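Local coordinates for signal transduction histidine kinase, LytS (PDB 5XSJ), which is probably, through an N-terminal helical portion seen here, part of a membrane sensor histidine kinase that uses ATP to phosphorylate a protein histidine, at residues B[15-26]-B[122-133]. Numbering follows the deposited sequence.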
ATOM      1  N   MET B  15      -0.115  12.994 -33.018  1.00 56.56           N
ATOM      2  CA  MET B  15      -0.161  11.962 -32.015  1.00 55.30           C
ATOM      3  C   MET B  15       1.041  12.174 -31.150  1.00 53.72           C
ATOM      4  O   MET B  15       0.987  11.907 -29.968  1.00 52.15           O
ATOM      5  CB  MET B  15      -0.256  10.580 -32.644  1.00 59.59           C
ATOM      6  CG  MET B  15      -1.374   9.676 -32.097  1.00 66.07           C
ATOM      7  SD  MET B  15      -3.229  10.306 -32.305  1.00133.50           S
ATOM      8  CE  MET B  15      -4.263   8.956 -31.336  1.00 63.36           C
ATOM      9  N   LEU B  16       2.112  12.693 -31.709  1.00 55.08           N
ATOM     10  CA  LEU B  16       3.269  13.073 -30.930  1.00 54.20           C
ATOM     11  C   LEU B  16       3.041  14.319 -30.099  1.00 53.58           C
ATOM     12  O   LEU B  16       3.516  14.439 -29.004  1.00 51.39           O
ATOM     13  CB  LEU B  16       4.435  13.316 -31.854  1.00 55.71           C
ATOM     14  CG  LEU B  16       5.719  13.854 -31.256  1.00 59.20           C
ATOM     15  CD1 LEU B  16       6.525  12.711 -30.686  1.00 57.00           C
ATOM     16  CD2 LEU B  16       6.537  14.555 -32.314  1.00 57.15           C
ATOM     17  N   ASN B  17       2.347  15.273 -30.660  1.00 52.44           N
ATOM     18  CA  ASN B  17       1.948  16.467 -29.922  1.00 51.25           C
ATOM     19  C   ASN B  17       1.016  16.131 -28.755  1.00 47.16           C
ATOM     20  O   ASN B  17       1.113  16.718 -27.683  1.00 45.57           O
ATOM     21  CB  ASN B  17       1.281  17.473 -30.867  1.00 52.13           C
ATOM     22  CG  ASN B  17       0.713  18.667 -30.139  1.00 54.11           C
ATOM     23  OD1 ASN B  17       1.457  19.504 -29.617  1.00 54.43           O
ATOM     24  ND2 ASN B  17      -0.617  18.765 -30.107  1.00 54.92           N
ATOM     25  N   ASN B  18       0.126  15.170 -28.964  1.00 47.92           N
ATOM     26  CA  ASN B  18      -0.759  14.713 -27.904  1.00 47.96           C
ATOM     27  C   ASN B  18      -0.017  14.074 -26.738  1.00 45.10           C
ATOM     28  O   ASN B  18      -0.406  14.226 -25.583  1.00 40.66           O
ATOM     29  CB  ASN B  18      -1.777  13.726 -28.458  1.00 48.24           C
ATOM     30  CG  ASN B  18      -2.872  14.412 -29.232  1.00 47.76           C
ATOM     31  OD1 ASN B  18      -3.165  15.583 -28.996  1.00 51.38           O
ATOM     32  ND2 ASN B  18      -3.493  13.686 -30.150  1.00 51.24           N
ATOM     33  N   MET B  19       1.066  13.369 -27.018  1.00 46.72           N
ATOM     34  CA  MET B  19       1.744  12.738 -25.908  1.00 48.87           C
ATOM     35  C   MET B  19       2.780  13.674 -25.306  1.00 46.22           C
ATOM     36  O   MET B  19       3.190  13.489 -24.166  1.00 43.09           O
ATOM     37  CB  MET B  19       2.346  11.396 -26.327  1.00 51.50           C
ATOM     38  CG  MET B  19       3.612  11.429 -27.118  1.00 56.00           C
ATOM     39  SD  MET B  19       3.964   9.569 -27.705  1.00 74.22           S
ATOM     40  CE  MET B  19       2.757   9.498 -29.234  1.00 61.29           C
ATOM     41  N   LEU B  20       3.182  14.699 -26.048  1.00 43.92           N
ATOM     42  CA  LEU B  20       3.931  15.785 -25.427  1.00 42.45           C
ATOM     43  C   LEU B  20       3.067  16.471 -24.372  1.00 39.56           C
ATOM     44  O   LEU B  20       3.519  16.733 -23.256  1.00 36.48           O
ATOM     45  CB  LEU B  20       4.395  16.805 -26.465  1.00 45.93           C
ATOM     46  CG  LEU B  20       5.597  16.395 -27.314  1.00 50.44           C
ATOM     47  CD1 LEU B  20       6.072  17.585 -28.142  1.00 52.87           C
ATOM     48  CD2 LEU B  20       6.710  15.874 -26.417  1.00 47.42           C
ATOM     49  N   ILE B  21       1.819  16.754 -24.737  1.00 38.42           N
ATOM     50  CA  ILE B  21       0.891  17.431 -23.838  1.00 37.75           C
ATOM     51  C   ILE B  21       0.587  16.549 -22.628  1.00 37.03           C
ATOM     52  O   ILE B  21       0.552  17.029 -21.488  1.00 37.01           O
ATOM     53  CB  ILE B  21      -0.430  17.815 -24.557  1.00 39.23           C
ATOM     54  CG1 ILE B  21      -0.140  18.832 -25.675  1.00 44.52           C
ATOM     55  CG2 ILE B  21      -1.435  18.404 -23.554  1.00 34.66           C
ATOM     56  CD1 ILE B  21      -1.350  19.233 -26.519  1.00 43.09           C
ATOM     57  N   THR B  22       0.395  15.260 -22.888  1.00 36.55           N
ATOM     58  CA  THR B  22       0.120  14.280 -21.846  1.00 36.14           C
ATOM     59  C   THR B  22       1.296  14.207 -20.879  1.00 34.84           C
ATOM     60  O   THR B  22       1.111  14.154 -19.666  1.00 33.76           O
ATOM     61  CB  THR B  22      -0.166  12.894 -22.461  1.00 39.29           C
ATOM     62  OG1 THR B  22      -1.398  12.957 -23.188  1.00 40.64           O
ATOM     63  CG2 THR B  22      -0.286  11.829 -21.391  1.00 37.93           C
ATOM     64  N   ASN B  23       2.511  14.243 -21.411  1.00 34.44           N
ATOM     65  CA  ASN B  23       3.674  14.278 -20.547  1.00 34.28           C
ATOM     66  C   ASN B  23       3.755  15.594 -19.756  1.00 34.71           C
ATOM     67  O   ASN B  23       4.199  15.612 -18.612  1.00 33.53           O
ATOM     68  CB  ASN B  23       4.947  14.066 -21.361  1.00 36.27           C
ATOM     69  CG  ASN B  23       6.191  14.079 -20.499  1.00 39.95           C
ATOM     70  OD1 ASN B  23       6.375  13.216 -19.649  1.00 41.87           O
ATOM     71  ND2 ASN B  23       7.050  15.062 -20.716  1.00 42.43           N
ATOM     72  N   GLU B  24       3.319  16.699 -20.353  1.00 33.08           N
ATOM     73  CA  GLU B  24       3.356  17.971 -19.646  1.00 32.57           C
ATOM     74  C   GLU B  24       2.397  17.951 -18.471  1.00 29.93           C
ATOM     75  O   GLU B  24       2.716  18.439 -17.392  1.00 30.53           O
ATOM     76  CB  GLU B  24       3.019  19.133 -20.591  1.00 35.40           C
ATOM     77  CG  GLU B  24       4.196  19.543 -21.470  1.00 37.14           C
ATOM     78  CD  GLU B  24       3.793  20.447 -22.633  1.00 40.10           C
ATOM     79  OE1 GLU B  24       2.717  21.093 -22.577  1.00 37.40           O
ATOM     80  OE2 GLU B  24       4.570  20.510 -23.605  1.00 45.01           O
ATOM     81  N   ILE B  25       1.211  17.395 -18.695  1.00 30.60           N
ATOM     82  CA  ILE B  25       0.202  17.241 -17.648  1.00 30.24           C
ATOM     83  C   ILE B  25       0.733  16.426 -16.463  1.00 28.85           C
ATOM     84  O   ILE B  25       0.567  16.797 -15.306  1.00 28.25           O
ATOM     85  CB  ILE B  25      -1.064  16.555 -18.219  1.00 30.98           C
ATOM     86  CG1 ILE B  25      -1.749  17.479 -19.218  1.00 30.32           C
ATOM     87  CG2 ILE B  25      -2.017  16.134 -17.096  1.00 28.90           C
ATOM     88  CD1 ILE B  25      -2.766  16.787 -20.098  1.00 31.01           C
ATOM     89  N   LYS B  26       1.396  15.321 -16.769  1.00 30.85           N
ATOM     90  CA  LYS B  26       1.949  14.443 -15.740  1.00 31.45           C
ATOM     91  C   LYS B  26       2.995  15.178 -14.906  1.00 29.99           C
ATOM     92  O   LYS B  26       2.984  15.104 -13.681  1.00 29.83           O
ATOM     93  CB  LYS B  26       2.542  13.192 -16.395  1.00 32.38           C
ATOM     94  CG  LYS B  26       2.970  12.100 -15.424  1.00 34.73           C
ATOM     95  CD  LYS B  26       3.472  10.882 -16.187  1.00 37.50           C
ATOM     96  CE  LYS B  26       3.802   9.759 -15.210  1.00 39.78           C
ATOM     97  NZ  LYS B  26       4.492  10.331 -14.004  1.00 41.32           N
ATOM     98  N   ASP B 122      -1.227  10.206 -12.233  1.00 30.70           N
ATOM     99  CA  ASP B 122      -0.061   9.650 -12.920  1.00 33.07           C
ATOM    100  C   ASP B 122      -0.354   8.414 -13.738  1.00 33.82           C
ATOM    101  O   ASP B 122       0.180   8.268 -14.837  1.00 35.14           O
ATOM    102  CB  ASP B 122       1.043   9.313 -11.924  1.00 33.98           C
ATOM    103  CG  ASP B 122       1.807  10.525 -11.505  1.00 39.53           C
ATOM    104  OD1 ASP B 122       1.599  11.586 -12.141  1.00 42.29           O
ATOM    105  OD2 ASP B 122       2.604  10.430 -10.547  1.00 43.64           O
ATOM    106  N   ALA B 123      -1.190   7.522 -13.211  1.00 32.12           N
ATOM    107  CA  ALA B 123      -1.520   6.295 -13.935  1.00 34.41           C
ATOM    108  C   ALA B 123      -2.413   6.574 -15.146  1.00 34.25           C
ATOM    109  O   ALA B 123      -2.227   5.967 -16.205  1.00 37.65           O
ATOM    110  CB  ALA B 123      -2.189   5.269 -13.004  1.00 30.53           C
ATOM    111  N   TYR B 124      -3.386   7.476 -15.003  1.00 32.76           N
ATOM    112  CA  TYR B 124      -4.213   7.846 -16.158  1.00 33.82           C
ATOM    113  C   TYR B 124      -3.334   8.452 -17.258  1.00 34.48           C
ATOM    114  O   TYR B 124      -3.497   8.160 -18.438  1.00 35.39           O
ATOM    115  CB  TYR B 124      -5.323   8.828 -15.760  1.00 32.47           C
ATOM    116  CG  TYR B 124      -6.354   8.218 -14.841  1.00 31.93           C
ATOM    117  CD1 TYR B 124      -6.951   7.001 -15.150  1.00 36.27           C
ATOM    118  CD2 TYR B 124      -6.704   8.830 -13.650  1.00 30.91           C
ATOM    119  CE1 TYR B 124      -7.880   6.424 -14.312  1.00 35.96           C
ATOM    120  CE2 TYR B 124      -7.641   8.258 -12.798  1.00 31.19           C
ATOM    121  CZ  TYR B 124      -8.224   7.059 -13.136  1.00 33.15           C
ATOM    122  OH  TYR B 124      -9.142   6.474 -12.296  1.00 32.95           O
ATOM    123  N   ALA B 125      -2.382   9.281 -16.848  1.00 35.10           N
ATOM    124  CA  ALA B 125      -1.521   9.991 -17.782  1.00 36.82           C
ATOM    125  C   ALA B 125      -0.625   9.032 -18.547  1.00 38.39           C
ATOM    126  O   ALA B 125      -0.460   9.160 -19.749  1.00 37.17           O
ATOM    127  CB  ALA B 125      -0.681  11.019 -17.046  1.00 34.14           C
ATOM    128  N   SER B 126      -0.047   8.059 -17.852  1.00 39.50           N
ATOM    129  CA  SER B 126       0.838   7.124 -18.532  1.00 39.94           C
ATOM    130  C   SER B 126       0.012   6.203 -19.436  1.00 40.08           C
ATOM    131  O   SER B 126       0.468   5.809 -20.502  1.00 43.51           O
ATOM    132  CB  SER B 126       1.662   6.326 -17.526  1.00 39.11           C
ATOM    133  OG  SER B 126       0.958   5.165 -17.150  1.00 45.89           O
ATOM    134  N   THR B 127      -1.218   5.892 -19.037  1.00 40.67           N
ATOM    135  CA  THR B 127      -2.130   5.152 -19.913  1.00 39.25           C
ATOM    136  C   THR B 127      -2.445   5.945 -21.179  1.00 43.83           C
ATOM    137  O   THR B 127      -2.411   5.410 -22.293  1.00 43.97           O
ATOM    138  CB  THR B 127      -3.452   4.811 -19.207  1.00 40.84           C
ATOM    139  OG1 THR B 127      -3.208   3.909 -18.123  1.00 43.52           O
ATOM    140  CG2 THR B 127      -4.428   4.174 -20.174  1.00 40.79           C
ATOM    141  N   LEU B 128      -2.764   7.225 -21.011  1.00 40.91           N
ATOM    142  CA  LEU B 128      -3.013   8.085 -22.158  1.00 42.18           C
ATOM    143  C   LEU B 128      -1.813   8.116 -23.091  1.00 43.69           C
ATOM    144  O   LEU B 128      -1.959   7.997 -24.303  1.00 43.88           O
ATOM    145  CB  LEU B 128      -3.350   9.498 -21.706  1.00 38.14           C
ATOM    146  CG  LEU B 128      -4.833   9.751 -21.470  1.00 42.28           C
ATOM    147  CD1 LEU B 128      -5.026  11.157 -20.905  1.00 43.01           C
ATOM    148  CD2 LEU B 128      -5.629   9.567 -22.755  1.00 39.97           C
ATOM    149  N   MET B 129      -0.625   8.264 -22.517  1.00 44.55           N
ATOM    150  CA  MET B 129       0.589   8.401 -23.314  1.00 46.65           C
ATOM    151  C   MET B 129       0.827   7.155 -24.148  1.00 49.11           C
ATOM    152  O   MET B 129       1.280   7.235 -25.287  1.00 51.39           O
ATOM    153  CB  MET B 129       1.797   8.675 -22.424  1.00 46.53           C
ATOM    154  CG  MET B 129       2.830   9.623 -23.024  1.00 51.14           C
ATOM    155  SD  MET B 129       4.113  10.022 -21.812  1.00 59.98           S
ATOM    156  CE  MET B 129       3.115  10.486 -20.396  1.00 43.02           C
ATOM    157  N   GLN B 130       0.515   6.000 -23.573  1.00 48.38           N
ATOM    158  CA  GLN B 130       0.634   4.742 -24.290  1.00 50.44           C
ATOM    159  C   GLN B 130      -0.361   4.653 -25.438  1.00 52.62           C
ATOM    160  O   GLN B 130      -0.019   4.177 -26.520  1.00 55.99           O
ATOM    161  CB  GLN B 130       0.437   3.556 -23.351  1.00 49.28           C
ATOM    162  CG  GLN B 130       1.504   3.406 -22.278  1.00 49.77           C
ATOM    163  CD  GLN B 130       1.306   2.124 -21.476  1.00 54.34           C
ATOM    164  OE1 GLN B 130       1.327   1.014 -22.032  1.00 54.38           O
ATOM    165  NE2 GLN B 130       1.093   2.270 -20.170  1.00 52.02           N
ATOM    166  N   ASN B 131      -1.588   5.100 -25.197  1.00 49.77           N
ATOM    167  CA  ASN B 131      -2.618   5.101 -26.230  1.00 51.47           C
ATOM    168  C   ASN B 131      -2.279   6.008 -27.406  1.00 54.80           C
ATOM    169  O   ASN B 131      -2.468   5.631 -28.559  1.00 57.16           O
ATOM    170  CB  ASN B 131      -3.954   5.515 -25.633  1.00 52.10           C
ATOM    171  CG  ASN B 131      -4.519   4.461 -24.721  1.00 52.87           C
ATOM    172  OD1 ASN B 131      -3.870   3.450 -24.448  1.00 53.10           O
ATOM    173  ND2 ASN B 131      -5.736   4.685 -24.241  1.00 55.75           N
ATOM    174  N   PHE B 132      -1.792   7.209 -27.109  1.00 52.40           N
ATOM    175  CA  PHE B 132      -1.321   8.109 -28.152  1.00 51.79           C
ATOM    176  C   PHE B 132      -0.139   7.501 -28.905  1.00 55.98           C
ATOM    177  O   PHE B 132       0.016   7.705 -30.106  1.00 58.11           O
ATOM    178  CB  PHE B 132      -0.922   9.456 -27.556  1.00 50.39           C
ATOM    179  CG  PHE B 132      -2.086  10.292 -27.125  1.00 46.67           C
ATOM    180  CD1 PHE B 132      -3.205  10.413 -27.934  1.00 49.52           C
ATOM    181  CD2 PHE B 132      -2.066  10.945 -25.909  1.00 43.49           C
ATOM    182  CE1 PHE B 132      -4.283  11.188 -27.538  1.00 49.71           C
ATOM    183  CE2 PHE B 132      -3.135  11.720 -25.506  1.00 45.54           C
ATOM    184  CZ  PHE B 132      -4.247  11.841 -26.320  1.00 46.54           C
ATOM    185  N   LEU B 133       0.692   6.754 -28.189  1.00 54.47           N
ATOM    186  CA  LEU B 133       1.860   6.129 -28.787  1.00 57.78           C
ATOM    187  C   LEU B 133       1.459   5.079 -29.818  1.00 59.97           C
ATOM    188  O   LEU B 133       2.230   4.766 -30.714  1.00 63.07           O
ATOM    189  CB  LEU B 133       2.738   5.503 -27.701  1.00 58.28           C
ATOM    190  CG  LEU B 133       4.162   5.079 -28.055  1.00 57.82           C
ATOM    191  CD1 LEU B 133       4.932   6.226 -28.680  1.00 59.60           C
ATOM    192  CD2 LEU B 133       4.872   4.607 -26.808  1.00 55.40           C
TER
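Phe132 plugs into the 15-26 segment as a knob among Met15, Asn18, Met19 and Thr22, joining the first and last helices of an antiparallel four-helix bundle. The two segments run at 170° to each other, their axes 8.8 Å apart. Asn18 CB lies over the centre of the Phe132 ring in a CH-pi contact, 3.5 Å from the centroid, while Met15 CE and Thr22 OG1 meet the ring's edge in its plane. Thr22 is itself a knob in the other direction, set among Ala125, Leu128, Met129 and Phe132. The Thr22 methyl CG2, turned away from its backbone N, points into the 122-133 segment and reaches Met129 CE at 3.8 Å. Met129 returns the interlock: its chain bends at chi3 (-50°), laying CE against Thr22 and Asn23, and its CG packs on Met19 CB. Met19 SD touches Leu133 CD1 at 3.6 Å. At the other end Lys26 CB rests on Ala125 CB, and Lys26 NZ makes a long salt bridge to Asp122 OD1, 3.7 Å, with Asp30 as a second, weak ionic neighbour. Leu65 of helix 45-67 packs against Asn18 and Thr22, and Asn23 ND2 hydrogen-bonds to Glu134 OE2 of the second subunit. Thr22 OG1 is also tied to its own helix, donating to Asn18 O at 2.9 Å, on the opposite face of that carbonyl from Thr22 N.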